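Local coordinates for protein nuclear hormone receptor HR38 (Drosophila melanogaster, PDB 1PDU) that acts as an orphan nuclear receptor and mediates an atypical ecdysteroid signalling pathway in the fly, its ligand-binding domain belonging to the nuclear hormone receptor family, at residues D61-F66 with I109-T114; Y99-R102 with K107-F110; R21-T26 with V94-Y99; A154-T159 with P206-L211. One frame throughout, in Å; residues are numbered along the deposited sequence.

All four contacts lie in the mainly helical body of a nuclear receptor ligand-binding domain, and helix 78-100 links them. It supplies one side of interactions 2 and 3, and its Val94 and Leu95 pack on Leu208, Leu211 and Thr156 of interaction 4. Interactions 1 and 3 lie closest, with centres about 8 Å apart, joined where Val62 and Ile63 meet Thr26 and Arg96. Interactions 1 and 2 share Ile109 and Phe110 of the hairpin; the centre of interaction 4 lies about 19 Å from that of interaction 2. Along the chain interactions 1 and 3 alternate, while interaction 4 comes last; helices from early and late in the chain pack around helix 78-100, as in the layered helical fold of this family.

Interaction 1: D61-F66 with I109-T114; sequences DVIKQF and IFCNGT
With chi1 at 165°, Val62 turns CG1 opposite its backbone N and CG2 toward the N side, and the two methyls straddle the carbonyl oxygen of Cys111. Val62 CG1 comes to 3.5 Å from Cys111 O and Val62 CG2 to 3.7 Å from it. In the neighbouring Ile63, chi1 of -70° sets CG1 beside the backbone N and sends it and the CD1 beyond it alongside the cysteine sulfur. Ile63 CG1 stands 3.8 Å from Cys111 SG, so the thiol meets the flank of an aliphatic chain. CG2 of Val62 also reaches the backbone of Asn112, lying 4.2 Å from Asn112 CA. The 109-114 segment is the connection of a beta hairpin between strands 107-109 and 115-117, and it closes as a type I turn followed by a classic G1 bulge. Gly113 N donates to Phe110 O at 2.6 Å and Phe110 N to Thr114 O at 2.9 Å, while Gly113 adopts the positive phi that this bulge needs and that suits glycine. Asn112 adds an Asx turn: its OD1 accepts from Thr114 N at 3.0 Å, the donor standing above the carbonyl plane, 59° out of it. The amide end leads away from Val62, and its ND2 is hydrogen-bonded to Ser58 OG, further back along helix 45-67. Gly113 has a further backbone bond to Asp34. On the helix side, Val62 and Ile63 also rest on Arg96 of helix 78-100.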
loop_
_atom_site.group_PDB
_atom_site.type_symbol
_atom_site.label_atom_id
_atom_site.label_comp_id
_atom_site.label_asym_id
_atom_site.label_seq_id
_atom_site.Cartn_x
_atom_site.Cartn_y
_atom_site.Cartn_z
ATOM N N ASP A 61 -4.374 9.445 -1.222
ATOM C CA ASP A 61 -5.406 10.177 -0.495
ATOM C C ASP A 61 -6.378 9.170 0.104
ATOM O O ASP A 61 -6.831 9.325 1.234
ATOM C CB ASP A 61 -6.177 11.115 -1.425
ATOM C CG ASP A 61 -5.379 12.345 -1.803
ATOM O OD1 ASP A 61 -4.611 12.840 -0.946
ATOM O OD2 ASP A 61 -5.529 12.827 -2.952
ATOM N N VAL A 62 -6.696 8.134 -0.670
ATOM C CA VAL A 62 -7.604 7.094 -0.209
ATOM C C VAL A 62 -6.931 6.300 0.892
ATOM O O VAL A 62 -7.552 5.966 1.891
ATOM C CB VAL A 62 -8.019 6.135 -1.348
ATOM C CG1 VAL A 62 -8.658 4.885 -0.763
ATOM C CG2 VAL A 62 -9.013 6.828 -2.274
ATOM N N ILE A 63 -5.657 5.991 0.710
ATOM C CA ILE A 63 -4.927 5.256 1.732
ATOM C C ILE A 63 -4.890 6.110 3.007
ATOM O O ILE A 63 -4.845 5.589 4.120
ATOM C CB ILE A 63 -3.510 4.948 1.252
ATOM C CG1 ILE A 63 -3.576 3.896 0.143
ATOM C CG2 ILE A 63 -2.635 4.495 2.419
ATOM C CD1 ILE A 63 -2.298 3.826 -0.668
ATOM N N LYS A 64 -4.927 7.425 2.838
ATOM C CA LYS A 64 -4.917 8.328 3.982
ATOM C C LYS A 64 -6.188 8.088 4.812
ATOM O O LYS A 64 -6.161 8.150 6.041
ATOM C CB LYS A 64 -4.845 9.786 3.490
ATOM C CG LYS A 64 -4.673 10.844 4.583
ATOM C CD LYS A 64 -3.378 10.652 5.362
ATOM C CE LYS A 64 -3.263 11.663 6.494
ATOM N NZ LYS A 64 -2.203 11.291 7.492
ATOM N N GLN A 65 -7.293 7.801 4.131
ATOM C CA GLN A 65 -8.564 7.541 4.800
ATOM C C GLN A 65 -8.489 6.278 5.647
ATOM O O GLN A 65 -9.072 6.223 6.727
ATOM C CB GLN A 65 -9.693 7.391 3.777
ATOM C CG GLN A 65 -10.105 8.681 3.091
ATOM C CD GLN A 65 -11.119 8.451 1.971
ATOM O OE1 GLN A 65 -11.611 9.401 1.364
ATOM N NE2 GLN A 65 -11.428 7.185 1.691
ATOM N N PHE A 66 -7.784 5.263 5.154
ATOM C CA PHE A 66 -7.646 4.009 5.886
ATOM C C PHE A 66 -6.796 4.171 7.143
ATOM O O PHE A 66 -7.096 3.601 8.191
ATOM C CB PHE A 66 -7.031 2.942 4.981
ATOM C CG PHE A 66 -6.431 1.787 5.723
ATOM C CD1 PHE A 66 -5.089 1.802 6.086
ATOM C CD2 PHE A 66 -7.207 0.681 6.063
ATOM C CE1 PHE A 66 -4.526 0.733 6.774
ATOM C CE2 PHE A 66 -6.658 -0.396 6.752
ATOM C CZ PHE A 66 -5.312 -0.373 7.108
ATOM N N ILE A 109 -6.093 -2.667 -10.990
ATOM C CA ILE A 109 -6.999 -1.762 -10.289
ATOM C C ILE A 109 -6.279 -1.023 -9.165
ATOM O O ILE A 109 -5.550 -1.624 -8.381
ATOM C CB ILE A 109 -8.192 -2.535 -9.686
ATOM C CG1 ILE A 109 -8.993 -3.205 -10.799
ATOM C CG2 ILE A 109 -9.102 -1.591 -8.910
ATOM C CD1 ILE A 109 -10.073 -4.156 -10.276
ATOM N N PHE A 110 -6.493 0.284 -9.090
ATOM C CA PHE A 110 -5.871 1.104 -8.057
ATOM C C PHE A 110 -6.920 1.510 -7.025
ATOM O O PHE A 110 -8.094 1.717 -7.362
ATOM C CB PHE A 110 -5.220 2.320 -8.702
ATOM C CG PHE A 110 -4.211 1.964 -9.749
ATOM C CD1 PHE A 110 -4.614 1.603 -11.031
ATOM C CD2 PHE A 110 -2.854 1.960 -9.449
ATOM C CE1 PHE A 110 -3.682 1.245 -11.997
ATOM C CE2 PHE A 110 -1.911 1.602 -10.411
ATOM C CZ PHE A 110 -2.326 1.245 -11.687
ATOM N N CYS A 111 -6.507 1.625 -5.768
ATOM C CA CYS A 111 -7.458 1.940 -4.708
ATOM C C CYS A 111 -8.218 3.256 -4.841
ATOM O O CYS A 111 -9.046 3.589 -3.992
ATOM C CB CYS A 111 -6.782 1.830 -3.335
ATOM S SG CYS A 111 -5.323 2.817 -3.093
ATOM N N ASN A 112 -7.953 4.005 -5.907
ATOM C CA ASN A 112 -8.685 5.243 -6.129
ATOM C C ASN A 112 -9.792 4.891 -7.118
ATOM O O ASN A 112 -10.516 5.757 -7.604
ATOM C CB ASN A 112 -7.763 6.336 -6.680
ATOM C CG ASN A 112 -7.359 6.104 -8.124
ATOM O OD1 ASN A 112 -7.239 4.965 -8.590
ATOM N ND2 ASN A 112 -7.125 7.194 -8.838
ATOM N N GLY A 113 -9.920 3.595 -7.391
ATOM C CA GLY A 113 -10.940 3.110 -8.307
ATOM C C GLY A 113 -10.543 3.044 -9.779
ATOM O O GLY A 113 -11.206 2.376 -10.574
ATOM N N THR A 114 -9.465 3.734 -10.145
ATOM C CA THR A 114 -9.001 3.741 -11.528
ATOM C C THR A 114 -8.470 2.384 -11.963
ATOM O O THR A 114 -7.724 1.736 -11.228
ATOM C CB THR A 114 -7.890 4.786 -11.735
ATOM O OG1 THR A 114 -8.436 6.099 -11.562
ATOM C CG2 THR A 114 -7.282 4.661 -13.137
#

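Interaction 2: Y99-R102 with K107-F110; sequences YRAR and KLIF
Arg100 lays one face of its guanidinium over the CG2 methyl of Ile109, which sits 3.8 Å above the plane and displaced toward the rim. The chain of Arg100 runs extended from CG to NE and crosses the isoleucine at a slant, so CD also touches the same methyl. Farther out, Ile109 CD1 lies close to Arg100 NH1, at 3.2 Å. The other terminal nitrogen, NH2, donates to Pro28 O, which gives the charged end a polar partner while its aliphatic stem and one face serve as an apolar surface. These residues join the end of helix 78-100 to strand 107-109 of the small antiparallel hairpin that follows it in this ligand-binding domain. Ala101 is the first residue to leave helical geometry, and its CB packs 3.8 Å from Leu108 CD1. Chi1 of -155° sets Leu108 CG roughly opposite the backbone N, and a chi2 of 34°, off the staggered positions, brings CD1 to the alanine; Met133 of helix 128-142 touches both residues. Past the apolar pair, a water accepts from Arg102 N at 3.0 Å and donates to Lys107 O at 3.3 Å, bridging the two backbones. Lys107 O is also hydrogen-bonded to Arg118 NE.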
loop_
_atom_site.group_PDB
_atom_site.type_symbol
_atom_site.label_atom_id
_atom_site.label_comp_id
_atom_site.label_asym_id
_atom_site.label_seq_id
_atom_site.Cartn_x
_atom_site.Cartn_y
_atom_site.Cartn_z
ATOM N N TYR A 99 -1.903 -6.819 -3.613
ATOM C CA TYR A 99 -2.908 -7.688 -3.001
ATOM C C TYR A 99 -4.118 -7.915 -3.900
ATOM O O TYR A 99 -4.585 -9.044 -4.054
ATOM C CB TYR A 99 -3.388 -7.095 -1.687
ATOM C CG TYR A 99 -4.273 -8.030 -0.888
ATOM C CD1 TYR A 99 -3.818 -9.297 -0.529
ATOM C CD2 TYR A 99 -5.544 -7.643 -0.471
ATOM C CE1 TYR A 99 -4.603 -10.154 0.231
ATOM C CE2 TYR A 99 -6.346 -8.496 0.290
ATOM C CZ TYR A 99 -5.864 -9.751 0.637
ATOM O OH TYR A 99 -6.628 -10.619 1.382
ATOM N N ARG A 100 -4.611 -6.830 -4.491
ATOM C CA ARG A 100 -5.781 -6.855 -5.363
ATOM C C ARG A 100 -5.519 -7.471 -6.739
ATOM O O ARG A 100 -6.399 -8.089 -7.325
ATOM C CB ARG A 100 -6.302 -5.433 -5.539
ATOM C CG ARG A 100 -7.809 -5.323 -5.682
ATOM C CD ARG A 100 -8.169 -3.859 -5.777
ATOM N NE ARG A 100 -9.575 -3.565 -5.525
ATOM C CZ ARG A 100 -10.581 -4.099 -6.202
ATOM N NH1 ARG A 100 -10.343 -4.970 -7.168
ATOM N NH2 ARG A 100 -11.823 -3.726 -5.942
ATOM N N ALA A 101 -4.305 -7.289 -7.253
ATOM C CA ALA A 101 -3.947 -7.824 -8.558
ATOM C C ALA A 101 -4.024 -9.348 -8.573
ATOM O O ALA A 101 -3.597 -10.015 -7.625
ATOM C CB ALA A 101 -2.544 -7.370 -8.940
ATOM N N ARG A 102 -4.576 -9.898 -9.647
ATOM C CA ARG A 102 -4.683 -11.348 -9.770
ATOM C C ARG A 102 -3.752 -11.865 -10.868
ATOM O O ARG A 102 -3.469 -11.160 -11.843
ATOM C CB ARG A 102 -6.129 -11.747 -10.056
ATOM N N LYS A 107 -5.746 -6.354 -16.645
ATOM C CA LYS A 107 -6.022 -5.100 -15.946
ATOM C C LYS A 107 -5.225 -4.930 -14.649
ATOM O O LYS A 107 -4.553 -5.846 -14.177
ATOM C CB LYS A 107 -7.506 -5.018 -15.601
ATOM C CG LYS A 107 -7.878 -6.040 -14.551
ATOM C CD LYS A 107 -9.319 -5.969 -14.127
ATOM C CE LYS A 107 -9.602 -7.091 -13.144
ATOM N NZ LYS A 107 -10.930 -6.928 -12.536
ATOM N N LEU A 108 -5.326 -3.739 -14.084
ATOM C CA LEU A 108 -4.680 -3.418 -12.828
ATOM C C LEU A 108 -5.604 -2.379 -12.191
ATOM O O LEU A 108 -5.897 -1.349 -12.799
ATOM C CB LEU A 108 -3.287 -2.839 -13.085
ATOM C CG LEU A 108 -2.251 -2.990 -11.969
ATOM C CD1 LEU A 108 -2.460 -4.304 -11.236
ATOM C CD2 LEU A 108 -0.850 -2.937 -12.567
ATOM N N ILE A 109 -6.093 -2.667 -10.990
ATOM C CA ILE A 109 -6.999 -1.762 -10.289
ATOM C C ILE A 109 -6.279 -1.023 -9.165
ATOM O O ILE A 109 -5.550 -1.624 -8.381
ATOM C CB ILE A 109 -8.192 -2.535 -9.686
ATOM C CG1 ILE A 109 -8.993 -3.205 -10.799
ATOM C CG2 ILE A 109 -9.102 -1.591 -8.910
ATOM C CD1 ILE A 109 -10.073 -4.156 -10.276
ATOM N N PHE A 110 -6.493 0.284 -9.090
ATOM C CA PHE A 110 -5.871 1.104 -8.057
ATOM C C PHE A 110 -6.920 1.510 -7.025
ATOM O O PHE A 110 -8.094 1.717 -7.362
ATOM C CB PHE A 110 -5.220 2.320 -8.702
ATOM C CG PHE A 110 -4.211 1.964 -9.749
ATOM C CD1 PHE A 110 -4.614 1.603 -11.031
ATOM C CD2 PHE A 110 -2.854 1.960 -9.449
ATOM C CE1 PHE A 110 -3.682 1.245 -11.997
ATOM C CE2 PHE A 110 -1.911 1.602 -10.411
ATOM C CZ PHE A 110 -2.326 1.245 -11.687
HETATM O O HOH W 1 -5.218 -7.745 -11.605
#

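Interaction 3: R21-T26 with V94-Y99; sequences RSHVDT and VLRLAY
Arg96 reaches from helix 78-100 to the end of helix 15-25 and meets two residues there in different ways. Its side chain is bent at chi2 and chi3 and crosses Thr26 at about a right angle, bringing the edge of the guanidinium to the threonine. Arg96 NH2 makes a weak hydrogen bond to Thr26 OG1 at 3.4 Å, with the hydroxyl lying in the guanidinium plane. The same nitrogen is only 2.6 Å from Thr26 O. His23 and Arg96 run alongside each other in opposite senses, the ring plane 84° from that of the guanidinium. CG of His23 stands opposite the backbone N (chi1 170°), which carries the imidazole toward the arginine. ND1 of His23 and NH1 of Arg96 remain 4.0 Å apart, too far for a direct bond. A water bridges them: its oxygen lies 2.6 Å from His23 ND1, in the ring plane, and it accepts weakly from the arginine. The contact joins helix 15-25 to helix 78-100, with Val62 and Ile63 of helix 45-67 packing on Arg96 and Phe149 meeting the His23 ring. Because the buried guanidinium faces the C-terminal end of helix 15-25, the partial negative charge expected there would probably favour the positive side chain, and the water links the guanidinium to the imidazole without direct contact between their nitrogens.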
loop_
_atom_site.group_PDB
_atom_site.type_symbol
_atom_site.label_atom_id
_atom_site.label_comp_id
_atom_site.label_asym_id
_atom_site.label_seq_id
_atom_site.Cartn_x
_atom_site.Cartn_y
_atom_site.Cartn_z
ATOM N N ARG A 21 -12.774 -3.213 8.597
ATOM C CA ARG A 21 -13.814 -2.303 8.127
ATOM C C ARG A 21 -13.187 -1.112 7.420
ATOM O O ARG A 21 -13.717 -0.633 6.424
ATOM C CB ARG A 21 -14.691 -1.814 9.288
ATOM C CG ARG A 21 -15.612 -2.885 9.851
ATOM C CD ARG A 21 -16.527 -2.338 10.938
ATOM N NE ARG A 21 -17.379 -3.386 11.498
ATOM C CZ ARG A 21 -18.193 -3.210 12.534
ATOM N NH1 ARG A 21 -18.933 -4.220 12.980
ATOM N NH2 ARG A 21 -18.264 -2.021 13.130
ATOM N N SER A 22 -12.060 -0.631 7.936
ATOM C CA SER A 22 -11.384 0.498 7.315
ATOM C C SER A 22 -10.899 0.059 5.943
ATOM O O SER A 22 -11.083 0.775 4.953
ATOM C CB SER A 22 -10.193 0.949 8.152
ATOM O OG SER A 22 -10.596 1.211 9.482
ATOM N N HIS A 23 -10.278 -1.119 5.891
ATOM C CA HIS A 23 -9.794 -1.642 4.628
ATOM C C HIS A 23 -10.965 -1.662 3.638
ATOM O O HIS A 23 -10.881 -1.056 2.574
ATOM C CB HIS A 23 -9.228 -3.056 4.794
ATOM C CG HIS A 23 -8.940 -3.741 3.493
ATOM N ND1 HIS A 23 -7.885 -3.384 2.678
ATOM C CD2 HIS A 23 -9.610 -4.713 2.831
ATOM C CE1 HIS A 23 -7.921 -4.102 1.569
ATOM N NE2 HIS A 23 -8.958 -4.916 1.636
ATOM N N VAL A 24 -12.056 -2.336 4.004
ATOM C CA VAL A 24 -13.237 -2.442 3.143
ATOM C C VAL A 24 -13.784 -1.069 2.727
ATOM O O VAL A 24 -14.038 -0.827 1.546
ATOM C CB VAL A 24 -14.373 -3.274 3.836
ATOM C CG1 VAL A 24 -15.633 -3.301 2.968
ATOM C CG2 VAL A 24 -13.898 -4.692 4.083
ATOM N N ASP A 25 -13.942 -0.166 3.689
ATOM C CA ASP A 25 -14.456 1.170 3.402
ATOM C C ASP A 25 -13.547 2.000 2.481
ATOM O O ASP A 25 -14.002 2.967 1.865
ATOM C CB ASP A 25 -14.689 1.926 4.712
ATOM C CG ASP A 25 -15.720 1.242 5.608
ATOM O OD1 ASP A 25 -15.799 1.606 6.806
ATOM O OD2 ASP A 25 -16.453 0.346 5.121
ATOM N N THR A 26 -12.270 1.633 2.389
ATOM C CA THR A 26 -11.346 2.363 1.530
ATOM C C THR A 26 -10.845 1.552 0.332
ATOM O O THR A 26 -9.898 1.950 -0.332
ATOM C CB THR A 26 -10.125 2.884 2.324
ATOM O OG1 THR A 26 -9.413 1.784 2.905
ATOM C CG2 THR A 26 -10.574 3.838 3.416
ATOM N N VAL A 94 1.805 0.188 -2.957
ATOM C CA VAL A 94 2.265 -1.035 -3.596
ATOM C C VAL A 94 1.628 -2.283 -2.986
ATOM O O VAL A 94 1.271 -3.219 -3.706
ATOM C CB VAL A 94 3.810 -1.130 -3.536
ATOM C CG1 VAL A 94 4.282 -2.434 -4.116
ATOM C CG2 VAL A 94 4.422 0.024 -4.337
ATOM N N LEU A 95 1.465 -2.284 -1.668
ATOM C CA LEU A 95 0.867 -3.419 -0.979
ATOM C C LEU A 95 -0.578 -3.643 -1.420
ATOM O O LEU A 95 -0.964 -4.771 -1.724
ATOM C CB LEU A 95 0.923 -3.217 0.539
ATOM C CG LEU A 95 0.364 -4.389 1.356
ATOM C CD1 LEU A 95 1.197 -5.636 1.100
ATOM C CD2 LEU A 95 0.361 -4.042 2.838
ATOM N N ARG A 96 -1.376 -2.580 -1.465
ATOM C CA ARG A 96 -2.770 -2.712 -1.880
ATOM C C ARG A 96 -2.852 -3.121 -3.329
ATOM O O ARG A 96 -3.669 -3.965 -3.713
ATOM C CB ARG A 96 -3.533 -1.399 -1.667
ATOM C CG ARG A 96 -4.105 -1.291 -0.252
ATOM C CD ARG A 96 -4.046 0.112 0.272
ATOM N NE ARG A 96 -5.225 0.889 -0.082
ATOM C CZ ARG A 96 -6.336 0.939 0.647
ATOM N NH1 ARG A 96 -6.425 0.248 1.778
ATOM N NH2 ARG A 96 -7.346 1.709 0.259
ATOM N N LEU A 97 -1.992 -2.518 -4.135
ATOM C CA LEU A 97 -1.957 -2.817 -5.550
ATOM C C LEU A 97 -1.672 -4.295 -5.771
ATOM O O LEU A 97 -2.393 -4.963 -6.505
ATOM C CB LEU A 97 -0.882 -1.969 -6.231
ATOM C CG LEU A 97 -0.659 -2.216 -7.718
ATOM C CD1 LEU A 97 -1.989 -2.167 -8.455
ATOM C CD2 LEU A 97 0.312 -1.165 -8.251
ATOM N N ALA A 98 -0.626 -4.798 -5.120
ATOM C CA ALA A 98 -0.229 -6.192 -5.266
ATOM C C ALA A 98 -1.258 -7.175 -4.722
ATOM O O ALA A 98 -1.463 -8.242 -5.302
ATOM C CB ALA A 98 1.115 -6.425 -4.598
ATOM N N TYR A 99 -1.903 -6.819 -3.613
ATOM C CA TYR A 99 -2.908 -7.688 -3.001
ATOM C C TYR A 99 -4.118 -7.915 -3.900
ATOM O O TYR A 99 -4.585 -9.044 -4.054
ATOM C CB TYR A 99 -3.388 -7.095 -1.687
ATOM C CG TYR A 99 -4.273 -8.030 -0.888
ATOM C CD1 TYR A 99 -3.818 -9.297 -0.529
ATOM C CD2 TYR A 99 -5.544 -7.643 -0.471
ATOM C CE1 TYR A 99 -4.603 -10.154 0.231
ATOM C CE2 TYR A 99 -6.346 -8.496 0.290
ATOM C CZ TYR A 99 -5.864 -9.751 0.637
ATOM O OH TYR A 99 -6.628 -10.619 1.382
HETATM O O HOH W 2 -5.915 -1.769 3.207
#

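Interaction 4: A154-T159 with P206-L211; sequences ALTLIT and PELRSL
Leu208 and Thr156 form the close-packed part of this contact between helix 204-225 and helix 146-157. Their side chains cross at about a right angle, and one leucine methyl, CD2, rests against both branches of the threonine: Leu208 CD2 is 3.8 Å from Thr156 OG1 and 4.0 Å from Thr156 CG2. The hydroxyl can face a methyl because it is hydrogen-bonded to Leu152 O, one turn back in its own helix. Leu95 of helix 78-100 packs on both residues. Toward solvent the fit is looser, and water does the joining. Arg209 bends at chi2 and chi3 to bring its guanidinium edge to Thr159, yet Arg209 NH2 stays 3.8 Å from Thr159 OG1. One water accepts from Arg209 NH2 at 2.8 Å and lies 2.9 Å from Thr159 OG1; a second accepts from Arg209 NH2 at 2.6 Å and donates weakly to Thr156 O. Both lie in the guanidinium plane. Arg209 NE forms a salt bridge with Glu91, whereas Arg161 brings a like charge near NH2. The glutamate would probably offset part of any repulsion between the two arginines, so Arg209 is held by its carboxylate partner and reaches the helix 146-157 end through water.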
loop_
_atom_site.group_PDB
_atom_site.type_symbol
_atom_site.label_atom_id
_atom_site.label_comp_id
_atom_site.label_asym_id
_atom_site.label_seq_id
_atom_site.Cartn_x
_atom_site.Cartn_y
_atom_site.Cartn_z
ATOM N N ALA A 154 -1.814 -1.988 8.303
ATOM C CA ALA A 154 -1.643 -1.147 9.476
ATOM C C ALA A 154 -0.217 -1.271 9.988
ATOM O O ALA A 154 0.337 -0.316 10.539
ATOM C CB ALA A 154 -2.636 -1.542 10.555
ATOM N N LEU A 155 0.383 -2.444 9.798
ATOM C CA LEU A 155 1.754 -2.665 10.249
ATOM C C LEU A 155 2.762 -2.022 9.306
ATOM O O LEU A 155 3.912 -1.798 9.673
ATOM C CB LEU A 155 2.045 -4.154 10.384
ATOM C CG LEU A 155 1.464 -4.841 11.621
ATOM C CD1 LEU A 155 1.819 -6.323 11.564
ATOM C CD2 LEU A 155 2.010 -4.203 12.904
ATOM N N THR A 156 2.337 -1.728 8.085
ATOM C CA THR A 156 3.223 -1.077 7.134
ATOM C C THR A 156 3.301 0.395 7.535
ATOM O O THR A 156 4.334 1.041 7.385
ATOM C CB THR A 156 2.676 -1.184 5.705
ATOM O OG1 THR A 156 2.554 -2.568 5.350
ATOM C CG2 THR A 156 3.605 -0.485 4.720
ATOM N N LEU A 157 2.195 0.903 8.068
ATOM C CA LEU A 157 2.100 2.296 8.495
ATOM C C LEU A 157 2.655 2.514 9.901
ATOM O O LEU A 157 3.476 3.406 10.125
ATOM C CB LEU A 157 0.640 2.758 8.454
ATOM C CG LEU A 157 0.449 4.170 9.009
ATOM C CD1 LEU A 157 1.107 5.179 8.074
ATOM C CD2 LEU A 157 -1.031 4.466 9.172
ATOM N N ILE A 158 2.192 1.698 10.845
ATOM C CA ILE A 158 2.630 1.793 12.228
ATOM C C ILE A 158 3.871 0.911 12.408
ATOM O O ILE A 158 3.785 -0.273 12.740
ATOM C CB ILE A 158 1.499 1.354 13.180
ATOM C CG1 ILE A 158 0.201 2.080 12.799
ATOM C CG2 ILE A 158 1.867 1.660 14.622
ATOM C CD1 ILE A 158 0.349 3.584 12.679
ATOM N N THR A 159 5.029 1.516 12.176
ATOM C CA THR A 159 6.310 0.828 12.268
ATOM C C THR A 159 7.370 1.846 12.669
ATOM O O THR A 159 7.153 3.058 12.560
ATOM C CB THR A 159 6.695 0.206 10.890
ATOM O OG1 THR A 159 7.943 -0.486 10.996
ATOM C CG2 THR A 159 6.827 1.294 9.828
ATOM N N PRO A 206 9.373 -6.843 4.821
ATOM C CA PRO A 206 10.712 -6.452 4.356
ATOM C C PRO A 206 10.769 -6.445 2.827
ATOM O O PRO A 206 11.415 -5.584 2.228
ATOM C CB PRO A 206 11.618 -7.518 4.960
ATOM C CG PRO A 206 10.891 -7.878 6.249
ATOM C CD PRO A 206 9.450 -7.945 5.801
ATOM N N GLU A 207 10.085 -7.405 2.204
ATOM C CA GLU A 207 10.060 -7.492 0.746
ATOM C C GLU A 207 9.406 -6.239 0.206
ATOM O O GLU A 207 9.911 -5.611 -0.726
ATOM C CB GLU A 207 9.262 -8.710 0.274
ATOM C CG GLU A 207 9.709 -10.022 0.881
ATOM C CD GLU A 207 9.000 -11.227 0.279
ATOM O OE1 GLU A 207 9.032 -12.299 0.919
ATOM O OE2 GLU A 207 8.427 -11.112 -0.829
ATOM N N LEU A 208 8.269 -5.886 0.796
ATOM C CA LEU A 208 7.541 -4.694 0.398
ATOM C C LEU A 208 8.458 -3.467 0.515
ATOM O O LEU A 208 8.461 -2.602 -0.360
ATOM C CB LEU A 208 6.301 -4.515 1.283
ATOM C CG LEU A 208 5.411 -3.301 0.978
ATOM C CD1 LEU A 208 4.898 -3.382 -0.460
ATOM C CD2 LEU A 208 4.237 -3.267 1.969
ATOM N N ARG A 209 9.237 -3.401 1.590
ATOM C CA ARG A 209 10.148 -2.282 1.796
ATOM C C ARG A 209 11.128 -2.212 0.615
ATOM O O ARG A 209 11.306 -1.153 0.014
ATOM C CB ARG A 209 10.888 -2.449 3.134
ATOM C CG ARG A 209 11.627 -1.206 3.664
ATOM C CD ARG A 209 10.696 -0.036 4.031
ATOM N NE ARG A 209 9.853 -0.259 5.218
ATOM C CZ ARG A 209 10.275 -0.229 6.486
ATOM N NH1 ARG A 209 11.548 0.010 6.775
ATOM N NH2 ARG A 209 9.412 -0.422 7.478
ATOM N N SER A 210 11.729 -3.343 0.258
ATOM C CA SER A 210 12.671 -3.394 -0.866
ATOM C C SER A 210 11.979 -3.091 -2.189
ATOM O O SER A 210 12.514 -2.377 -3.044
ATOM C CB SER A 210 13.322 -4.777 -0.966
ATOM O OG SER A 210 14.044 -5.096 0.214
ATOM N N LEU A 211 10.793 -3.656 -2.361
ATOM C CA LEU A 211 10.031 -3.444 -3.578
ATOM C C LEU A 211 9.781 -1.943 -3.722
ATOM O O LEU A 211 9.891 -1.371 -4.809
ATOM C CB LEU A 211 8.711 -4.203 -3.478
ATOM C CG LEU A 211 7.763 -4.112 -4.666
ATOM C CD1 LEU A 211 8.454 -4.627 -5.920
ATOM C CD2 LEU A 211 6.513 -4.929 -4.361
HETATM O O HOH W 3 6.963 -0.815 6.644
HETATM O O HOH W 4 10.534 0.236 9.967
#